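Local coordinates for coenzyme PQQ synthesis protein B (Methylobacterium extorquens, PDB 4Z7R), which may be involved in transporting pyrroloquinoline quinone, or a precursor of it, to the periplasm as part of this cofactor's biosynthetic pathway, at residues G12-W17 / C21-L26; Q104-Y109 / D125-D130; L190-G195 / V262-N267. All blocks are in the same frame, centred on the assembly; numbering follows the deposited sequence.

All three contacts are buried, yet their chemistry changes with their place in the fold. Measured from contact centre to chain centre, interaction 3 lies about 5 Å out, where two strands of one sheet end close together and the residue following 260-264 binds a zinc ion. Interaction 2, at about 21 Å, is apolar and Met-aromatic, with no hydrogen bond across it, and joins strand 106-110 of the other sheet to a loop. Interaction 1, at about 18 Å, gathers a loop and a helix start at a second zinc site bound mainly by cysteine. Interactions 1 and 2 both touch the second subunit. Interactions 1 and 3 approach within about 4 Å at their nearest atoms, and Asn268, directly following 262-267, supplies one ligand of interaction 1's zinc.

Interaction 1. Residues G12-W17 / C21-L26; sequences GGVPQW and CSICSL. With ZN (zinc ion), chain C.
Gln16 offers its backbone N-H to the zinc-bound sulfur of Cys24, and this bond ties the glycine-rich loop 12-17 to the start of a helix. It is nearly straight, with an N-H...S angle of 166° and 3.4 Å between Gln16 N and Cys24 SG. Cys24 SG also binds the zinc ion, at 2.4 Å, and the N-H would be expected to draw off some of its negative charge. Cys24 SG points away from its own carbonyl carbon (chi1 -73°), which sets it between the metal and the loop. Cys21 holds its sulfur differently: chi1 of 80° folds SG back between its backbone N and carbonyl carbon, where it binds zinc and also accepts Cys24 N at 3.5 Å as the N-cap of the helix. Cys19 and Asn268 complete the site, an arrangement consistent with a structural zinc of the CxxC kind.

Beside the sulfurs the contact is apolar. Pro15, which follows a cis peptide bond, lays its CB 3.8 Å from Cys24 CB, and Val14 CG1 touches Ile23 CG2 loosely. Hydrogen bonds from Arg61 of the second subunit reach Pro15 O and Gly12 O. The loop thus runs on from strand 2-5 and turns past the first turn of helix 22-29, with Pro15 also resting on Ala27 and Trp28 farther along that helix.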
loop_
_atom_site.group_PDB
_atom_site.type_symbol
_atom_site.label_atom_id
_atom_site.label_comp_id
_atom_site.label_asym_id
_atom_site.label_seq_id
_atom_site.Cartn_x
_atom_site.Cartn_y
_atom_site.Cartn_z
ATOM N N GLY A 12 2.661 -0.241 -9.947
ATOM C CA GLY A 12 1.469 0.486 -10.346
ATOM C C GLY A 12 0.209 -0.352 -10.223
ATOM O O GLY A 12 -0.889 0.175 -10.030
ATOM N N GLY A 13 0.369 -1.666 -10.335
ATOM C CA GLY A 13 -0.760 -2.573 -10.303
ATOM C C GLY A 13 -1.671 -2.427 -11.504
ATOM O O GLY A 13 -1.343 -1.741 -12.476
ATOM N N VAL A 14 -2.818 -3.095 -11.441
ATOM C CA VAL A 14 -3.843 -2.989 -12.473
ATOM C C VAL A 14 -5.194 -2.785 -11.792
ATOM O O VAL A 14 -5.648 -3.654 -11.053
ATOM C CB VAL A 14 -3.904 -4.239 -13.376
ATOM C CG1 VAL A 14 -4.884 -4.016 -14.511
ATOM C CG2 VAL A 14 -2.526 -4.576 -13.933
ATOM N N PRO A 15 -5.831 -1.626 -12.019
ATOM C CA PRO A 15 -5.313 -0.515 -12.823
ATOM C C PRO A 15 -4.260 0.293 -12.077
ATOM O O PRO A 15 -4.092 0.129 -10.868
ATOM C CB PRO A 15 -6.558 0.336 -13.078
ATOM C CG PRO A 15 -7.374 0.135 -11.838
ATOM C CD PRO A 15 -7.152 -1.313 -11.442
ATOM N N GLN A 16 -3.558 1.156 -12.800
ATOM C CA GLN A 16 -2.628 2.086 -12.179
ATOM C C GLN A 16 -3.371 3.387 -11.888
ATOM O O GLN A 16 -4.200 3.824 -12.687
ATOM C CB GLN A 16 -1.420 2.318 -13.082
ATOM C CG GLN A 16 -0.413 3.325 -12.565
ATOM C CD GLN A 16 0.825 3.367 -13.432
ATOM O OE1 GLN A 16 1.502 2.354 -13.613
ATOM N NE2 GLN A 16 1.109 4.530 -13.999
ATOM N N TRP A 17 -3.083 3.989 -10.738
ATOM C CA TRP A 17 -3.924 5.055 -10.189
ATOM C C TRP A 17 -4.093 6.258 -11.112
ATOM O O TRP A 17 -5.109 6.948 -11.051
ATOM C CB TRP A 17 -3.363 5.524 -8.846
ATOM C CG TRP A 17 -2.116 6.337 -8.954
ATOM C CD1 TRP A 17 -0.852 5.879 -9.206
ATOM C CD2 TRP A 17 -2.005 7.758 -8.796
ATOM N NE1 TRP A 17 0.035 6.930 -9.218
ATOM C CE2 TRP A 17 -0.647 8.092 -8.967
ATOM C CE3 TRP A 17 -2.923 8.777 -8.523
ATOM C CZ2 TRP A 17 -0.185 9.405 -8.881
ATOM C CZ3 TRP A 17 -2.463 10.080 -8.435
ATOM C CH2 TRP A 17 -1.106 10.381 -8.610
ATOM N N CYS A 21 -5.083 3.862 -19.920
ATOM C CA CYS A 21 -4.854 3.049 -21.112
ATOM C C CYS A 21 -6.045 2.108 -21.309
ATOM O O CYS A 21 -6.903 1.999 -20.435
ATOM C CB CYS A 21 -3.529 2.273 -21.016
ATOM S SG CYS A 21 -3.512 0.735 -20.036
ATOM N N SER A 22 -6.100 1.436 -22.452
ATOM C CA SER A 22 -7.250 0.600 -22.784
ATOM C C SER A 22 -7.442 -0.538 -21.780
ATOM O O SER A 22 -8.569 -0.944 -21.499
ATOM C CB SER A 22 -7.101 0.032 -24.197
ATOM O OG SER A 22 -5.813 -0.524 -24.388
ATOM N N ILE A 23 -6.343 -1.044 -21.232
ATOM C CA ILE A 23 -6.417 -2.130 -20.260
ATOM C C ILE A 23 -6.923 -1.634 -18.905
ATOM O O ILE A 23 -7.879 -2.187 -18.352
ATOM C CB ILE A 23 -5.051 -2.821 -20.096
ATOM C CG1 ILE A 23 -4.691 -3.564 -21.388
ATOM C CG2 ILE A 23 -5.080 -3.794 -18.924
ATOM C CD1 ILE A 23 -3.215 -3.868 -21.547
ATOM N N CYS A 24 -6.292 -0.589 -18.374
ATOM C CA CYS A 24 -6.730 0.001 -17.112
ATOM C C CYS A 24 -8.175 0.482 -17.182
ATOM O O CYS A 24 -8.932 0.316 -16.228
ATOM C CB CYS A 24 -5.818 1.161 -16.707
ATOM S SG CYS A 24 -4.191 0.650 -16.120
ATOM N N SER A 25 -8.553 1.068 -18.316
ATOM C CA SER A 25 -9.907 1.580 -18.497
ATOM C C SER A 25 -10.943 0.470 -18.362
ATOM O O SER A 25 -12.027 0.684 -17.821
ATOM C CB SER A 25 -10.045 2.268 -19.858
ATOM O OG SER A 25 -9.221 3.418 -19.921
ATOM N N LEU A 26 -10.602 -0.716 -18.859
ATOM C CA LEU A 26 -11.459 -1.883 -18.694
ATOM C C LEU A 26 -11.602 -2.220 -17.216
ATOM O O LEU A 26 -12.698 -2.519 -16.747
ATOM C CB LEU A 26 -10.906 -3.083 -19.469
ATOM C CG LEU A 26 -11.087 -3.041 -20.988
ATOM C CD1 LEU A 26 -10.217 -4.084 -21.671
ATOM C CD2 LEU A 26 -12.551 -3.237 -21.359
HETATM ZN ZN ZN C . -2.845 1.417 -17.893
#

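Interaction 2. Residues Q104-Y109 / D125-D130; sequences QPFTLY and DVMAAD
Met127 meets Phe106 and Leu108 in a Met-aromatic and apolar contact toward one end of a mixed sheet in the metallo-beta-lactamase fold. The methionine comes from the loop between helix 112-119 and strand 132-136, whereas the two partners stand on strand 106-110, the next strand in from 132-136. No hydrogen bond crosses between 104-109 and 125-130, and one side chain reaching in from the loop accounts for every close approach.

Phe106 and Leu108 are two residues apart; Leu108 points toward the loop, while the Phe106 ring reaches it with its far end, and Met127 crosses each of them at about a right angle. The sulfur lies 5.2 Å from the centroid of the Phe106 ring, 73° off the ring normal, in an oblique approach. What it meets is the far corner of the ring, CZ, 3.9 Å from SD. Phe106 brings this corner forward because chi1 of 63° sets its CG between the backbone N and the carbonyl carbon.

The surroundings place the contact on the sheet. Val84 of strand 81-85 packs against both Phe106 and Leu108, while Val132 touches Phe106 and Met127. The loop is fixed in a polar way as well, since Met127 O accepts a hydrogen bond from Arg134 NH2.

The methionine chain runs straight as far as its sulfur and then bends (chi3 -60°), a turn that delivers the terminal methyl to the leucine: Met127 CE rests 3.7 Å from Leu108 CD2.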
loop_
_atom_site.group_PDB
_atom_site.type_symbol
_atom_site.label_atom_id
_atom_site.label_comp_id
_atom_site.label_asym_id
_atom_site.label_seq_id
_atom_site.Cartn_x
_atom_site.Cartn_y
_atom_site.Cartn_z
ATOM N N GLN A 104 5.388 -6.848 15.376
ATOM C CA GLN A 104 5.405 -8.243 14.953
ATOM C C GLN A 104 6.818 -8.729 14.646
ATOM O O GLN A 104 7.493 -8.185 13.773
ATOM C CB GLN A 104 4.517 -8.447 13.729
ATOM C CG GLN A 104 4.296 -9.906 13.382
ATOM C CD GLN A 104 3.465 -10.613 14.430
ATOM O OE1 GLN A 104 2.631 -9.995 15.089
ATOM N NE2 GLN A 104 3.689 -11.911 14.591
ATOM N N PRO A 105 7.271 -9.761 15.369
ATOM C CA PRO A 105 8.590 -10.337 15.099
ATOM C C PRO A 105 8.634 -11.104 13.782
ATOM O O PRO A 105 7.760 -11.929 13.512
ATOM C CB PRO A 105 8.819 -11.291 16.285
ATOM C CG PRO A 105 7.745 -10.977 17.285
ATOM C CD PRO A 105 6.605 -10.400 16.516
ATOM N N PHE A 106 9.644 -10.812 12.970
ATOM C CA PHE A 106 9.985 -11.633 11.814
ATOM C C PHE A 106 11.409 -11.299 11.392
ATOM O O PHE A 106 12.010 -10.366 11.922
ATOM C CB PHE A 106 9.002 -11.421 10.654
ATOM C CG PHE A 106 8.998 -10.027 10.090
ATOM C CD1 PHE A 106 8.175 -9.050 10.626
ATOM C CD2 PHE A 106 9.798 -9.700 9.004
ATOM C CE1 PHE A 106 8.160 -7.771 10.100
ATOM C CE2 PHE A 106 9.789 -8.424 8.474
ATOM C CZ PHE A 106 8.970 -7.457 9.021
ATOM N N THR A 107 11.955 -12.071 10.459
ATOM C CA THR A 107 13.290 -11.790 9.947
ATOM C C THR A 107 13.209 -11.269 8.515
ATOM O O THR A 107 12.584 -11.886 7.650
ATOM C CB THR A 107 14.207 -13.031 9.988
ATOM O OG1 THR A 107 14.290 -13.527 11.331
ATOM C CG2 THR A 107 15.606 -12.669 9.513
ATOM N N LEU A 108 13.827 -10.118 8.283
ATOM C CA LEU A 108 13.898 -9.532 6.954
ATOM C C LEU A 108 15.216 -9.902 6.277
ATOM O O LEU A 108 16.294 -9.588 6.786
ATOM C CB LEU A 108 13.739 -8.012 7.033
ATOM C CG LEU A 108 13.863 -7.217 5.735
ATOM C CD1 LEU A 108 12.798 -7.653 4.738
ATOM C CD2 LEU A 108 13.750 -5.731 6.027
ATOM N N TYR A 109 15.117 -10.575 5.134
ATOM C CA TYR A 109 16.284 -11.023 4.378
ATOM C C TYR A 109 16.472 -10.245 3.082
ATOM O O TYR A 109 15.506 -9.972 2.369
ATOM C CB TYR A 109 16.177 -12.508 4.033
ATOM C CG TYR A 109 16.136 -13.455 5.209
ATOM C CD1 TYR A 109 17.305 -13.978 5.749
ATOM C CD2 TYR A 109 14.925 -13.856 5.757
ATOM C CE1 TYR A 109 17.268 -14.863 6.818
ATOM C CE2 TYR A 109 14.876 -14.738 6.821
ATOM C CZ TYR A 109 16.050 -15.239 7.347
ATOM O OH TYR A 109 15.997 -16.111 8.410
ATOM N N ASP A 125 12.454 2.446 9.893
ATOM C CA ASP A 125 12.728 2.120 11.292
ATOM C C ASP A 125 11.461 1.708 12.046
ATOM O O ASP A 125 11.535 1.268 13.193
ATOM C CB ASP A 125 13.387 3.304 12.013
ATOM C CG ASP A 125 14.809 3.566 11.538
ATOM O OD1 ASP A 125 15.334 2.775 10.730
ATOM O OD2 ASP A 125 15.407 4.567 11.985
ATOM N N VAL A 126 10.305 1.832 11.397
ATOM C CA VAL A 126 9.059 1.336 11.973
ATOM C C VAL A 126 9.105 -0.181 12.154
ATOM O O VAL A 126 8.348 -0.739 12.947
ATOM C CB VAL A 126 7.837 1.716 11.113
ATOM C CG1 VAL A 126 7.677 3.231 11.054
ATOM C CG2 VAL A 126 7.955 1.117 9.715
ATOM N N MET A 127 9.991 -0.846 11.415
ATOM C CA MET A 127 10.369 -2.218 11.735
ATOM C C MET A 127 11.395 -2.160 12.858
ATOM O O MET A 127 12.593 -2.037 12.604
ATOM C CB MET A 127 10.942 -2.948 10.516
ATOM C CG MET A 127 9.934 -3.218 9.409
ATOM S SD MET A 127 10.684 -4.053 7.996
ATOM C CE MET A 127 11.918 -2.849 7.508
ATOM N N ALA A 128 10.913 -2.228 14.096
ATOM C CA ALA A 128 11.744 -1.980 15.271
ATOM C C ALA A 128 12.907 -2.964 15.378
ATOM O O ALA A 128 12.756 -4.153 15.103
ATOM C CB ALA A 128 10.888 -2.025 16.535
ATOM N N ALA A 129 14.067 -2.444 15.771
ATOM C CA ALA A 129 15.299 -3.226 15.853
ATOM C C ALA A 129 15.235 -4.356 16.882
ATOM O O ALA A 129 15.937 -5.356 16.753
ATOM C CB ALA A 129 16.476 -2.306 16.162
ATOM N N ASP A 130 14.393 -4.196 17.898
ATOM C CA ASP A 130 14.268 -5.210 18.941
ATOM C C ASP A 130 13.175 -6.214 18.601
ATOM O O ASP A 130 12.862 -7.104 19.393
ATOM C CB ASP A 130 13.978 -4.554 20.294
ATOM C CG ASP A 130 12.728 -3.691 20.270
ATOM O OD1 ASP A 130 12.213 -3.410 19.167
ATOM O OD2 ASP A 130 12.260 -3.291 21.356
#

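Interaction 3. Residues L190-G195 / V262-N267; sequences LAYIPG and VFVHIN. With ZN (zinc ion), chain D.
The Tyr192 ring has Pro194 CD over the centre of one face, 3.6 Å above its plane, and is met obliquely by Val264 CG2, 4.3 Å from Tyr192 CE1. The imidazole of His265 is likewise approached obliquely, by Pro194 O, 3.5 Å from His265 CG. Both groups belong to the metallo-beta-lactamase fold, in which metal ligands sit in loops at the ends of strands. Strands 188-193 and 260-264 run parallel on either side of strand 212-216, so no backbone hydrogen bond joins them, and the chains meet at and just past their C-terminal ends.

Pro194 carries much of the packing: it touches Val264 CG2 with its CB and turns its carbonyl to the histidine. That buried oxygen has no hydrogen-bond partner in the model and lies against carbon, 3.4 Å from His265 CB.

His265 CG stands anti to its N (chi1 -164°), directing the ring toward the metal. Thr218 OG1 holds ND1 in a hydrogen bond, a second-shell tie that limits rotation of the ring, and His240 packs against it. The zinc ion is also bound by Asp92 and two waters; His265 NE2 reaches it at 2.1 Å.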
loop_
_atom_site.group_PDB
_atom_site.type_symbol
_atom_site.label_atom_id
_atom_site.label_comp_id
_atom_site.label_asym_id
_atom_site.label_seq_id
_atom_site.Cartn_x
_atom_site.Cartn_y
_atom_site.Cartn_z
ATOM N N LEU A 190 11.174 -24.367 -6.864
ATOM C CA LEU A 190 10.526 -23.208 -7.466
ATOM C C LEU A 190 11.529 -22.108 -7.769
ATOM O O LEU A 190 12.311 -21.712 -6.902
ATOM C CB LEU A 190 9.436 -22.663 -6.536
ATOM C CG LEU A 190 8.867 -21.277 -6.870
ATOM C CD1 LEU A 190 8.106 -21.285 -8.178
ATOM C CD2 LEU A 190 7.986 -20.761 -5.740
ATOM N N ALA A 191 11.501 -21.614 -9.002
ATOM C CA ALA A 191 12.309 -20.462 -9.372
ATOM C C ALA A 191 11.427 -19.223 -9.475
ATOM O O ALA A 191 10.464 -19.191 -10.238
ATOM C CB ALA A 191 13.041 -20.716 -10.686
ATOM N N TYR A 192 11.758 -18.214 -8.677
ATOM C CA TYR A 192 11.024 -16.954 -8.652
ATOM C C TYR A 192 11.937 -15.800 -9.033
ATOM O O TYR A 192 12.838 -15.431 -8.279
ATOM C CB TYR A 192 10.408 -16.730 -7.270
ATOM C CG TYR A 192 9.742 -15.386 -7.064
ATOM C CD1 TYR A 192 8.571 -15.048 -7.726
ATOM C CD2 TYR A 192 10.287 -14.461 -6.182
ATOM C CE1 TYR A 192 7.964 -13.814 -7.521
ATOM C CE2 TYR A 192 9.692 -13.236 -5.968
ATOM C CZ TYR A 192 8.533 -12.915 -6.638
ATOM O OH TYR A 192 7.952 -11.689 -6.418
ATOM N N ILE A 193 11.710 -15.248 -10.221
ATOM C CA ILE A 193 12.543 -14.180 -10.765
ATOM C C ILE A 193 11.637 -13.103 -11.364
ATOM O O ILE A 193 11.459 -13.041 -12.581
ATOM C CB ILE A 193 13.523 -14.708 -11.840
ATOM C CG1 ILE A 193 14.238 -15.974 -11.353
ATOM C CG2 ILE A 193 14.537 -13.637 -12.222
ATOM C CD1 ILE A 193 14.926 -16.746 -12.453
ATOM N N PRO A 194 11.044 -12.259 -10.505
ATOM C CA PRO A 194 10.062 -11.264 -10.958
ATOM C C PRO A 194 10.658 -10.142 -11.811
ATOM O O PRO A 194 9.922 -9.493 -12.553
ATOM C CB PRO A 194 9.512 -10.699 -9.646
ATOM C CG PRO A 194 10.617 -10.899 -8.661
ATOM C CD PRO A 194 11.268 -12.194 -9.050
ATOM N N GLY A 195 11.963 -9.917 -11.704
ATOM C CA GLY A 195 12.619 -8.888 -12.493
ATOM C C GLY A 195 13.886 -9.399 -13.153
ATOM O O GLY A 195 14.778 -9.910 -12.481
ATOM N N VAL A 262 5.068 -19.675 -15.431
ATOM C CA VAL A 262 4.103 -18.659 -15.021
ATOM C C VAL A 262 4.698 -17.256 -15.094
ATOM O O VAL A 262 5.763 -16.994 -14.535
ATOM C CB VAL A 262 3.592 -18.899 -13.580
ATOM C CG1 VAL A 262 2.517 -17.877 -13.223
ATOM C CG2 VAL A 262 3.063 -20.317 -13.421
ATOM N N PHE A 263 4.013 -16.359 -15.796
ATOM C CA PHE A 263 4.419 -14.962 -15.836
ATOM C C PHE A 263 3.844 -14.200 -14.653
ATOM O O PHE A 263 2.650 -14.282 -14.385
ATOM C CB PHE A 263 3.970 -14.292 -17.138
ATOM C CG PHE A 263 4.856 -14.582 -18.312
ATOM C CD1 PHE A 263 6.196 -14.231 -18.284
ATOM C CD2 PHE A 263 4.346 -15.180 -19.450
ATOM C CE1 PHE A 263 7.017 -14.486 -19.370
ATOM C CE2 PHE A 263 5.161 -15.433 -20.541
ATOM C CZ PHE A 263 6.498 -15.088 -20.497
ATOM N N VAL A 264 4.701 -13.470 -13.947
ATOM C CA VAL A 264 4.260 -12.537 -12.918
ATOM C C VAL A 264 4.832 -11.155 -13.223
ATOM O O VAL A 264 5.515 -10.976 -14.234
ATOM C CB VAL A 264 4.693 -12.989 -11.505
ATOM C CG1 VAL A 264 4.085 -14.342 -11.173
ATOM C CG2 VAL A 264 6.211 -13.049 -11.402
ATOM N N HIS A 265 4.548 -10.186 -12.353
ATOM C CA HIS A 265 5.061 -8.824 -12.499
ATOM C C HIS A 265 4.671 -8.234 -13.851
ATOM O O HIS A 265 5.498 -7.643 -14.542
ATOM C CB HIS A 265 6.586 -8.805 -12.329
ATOM C CG HIS A 265 7.155 -7.441 -12.095
ATOM N ND1 HIS A 265 7.466 -6.577 -13.124
ATOM C CD2 HIS A 265 7.483 -6.797 -10.951
ATOM C CE1 HIS A 265 7.954 -5.458 -12.623
ATOM N NE2 HIS A 265 7.974 -5.564 -11.306
ATOM N N ILE A 266 3.411 -8.417 -14.228
ATOM C CA ILE A 266 2.908 -7.953 -15.517
ATOM C C ILE A 266 2.421 -6.505 -15.460
ATOM O O ILE A 266 1.565 -6.167 -14.646
ATOM C CB ILE A 266 1.771 -8.863 -16.006
ATOM C CG1 ILE A 266 2.248 -10.319 -16.019
ATOM C CG2 ILE A 266 1.306 -8.437 -17.385
ATOM C CD1 ILE A 266 1.134 -11.334 -15.992
ATOM N N ASN A 267 2.960 -5.650 -16.327
ATOM C CA ASN A 267 2.583 -4.237 -16.302
ATOM C C ASN A 267 1.176 -4.025 -16.837
ATOM O O ASN A 267 0.688 -4.808 -17.648
ATOM C CB ASN A 267 3.567 -3.384 -17.102
ATOM C CG ASN A 267 3.507 -1.916 -16.715
ATOM O OD1 ASN A 267 3.587 -1.577 -15.538
ATOM N ND2 ASN A 267 3.345 -1.041 -17.704
HETATM ZN ZN ZN D . 8.472 -3.911 -10.096
HETATM O O HOH W 1 7.859 -2.269 -11.535
HETATM O O HOH W 2 10.223 -4.555 -9.293
#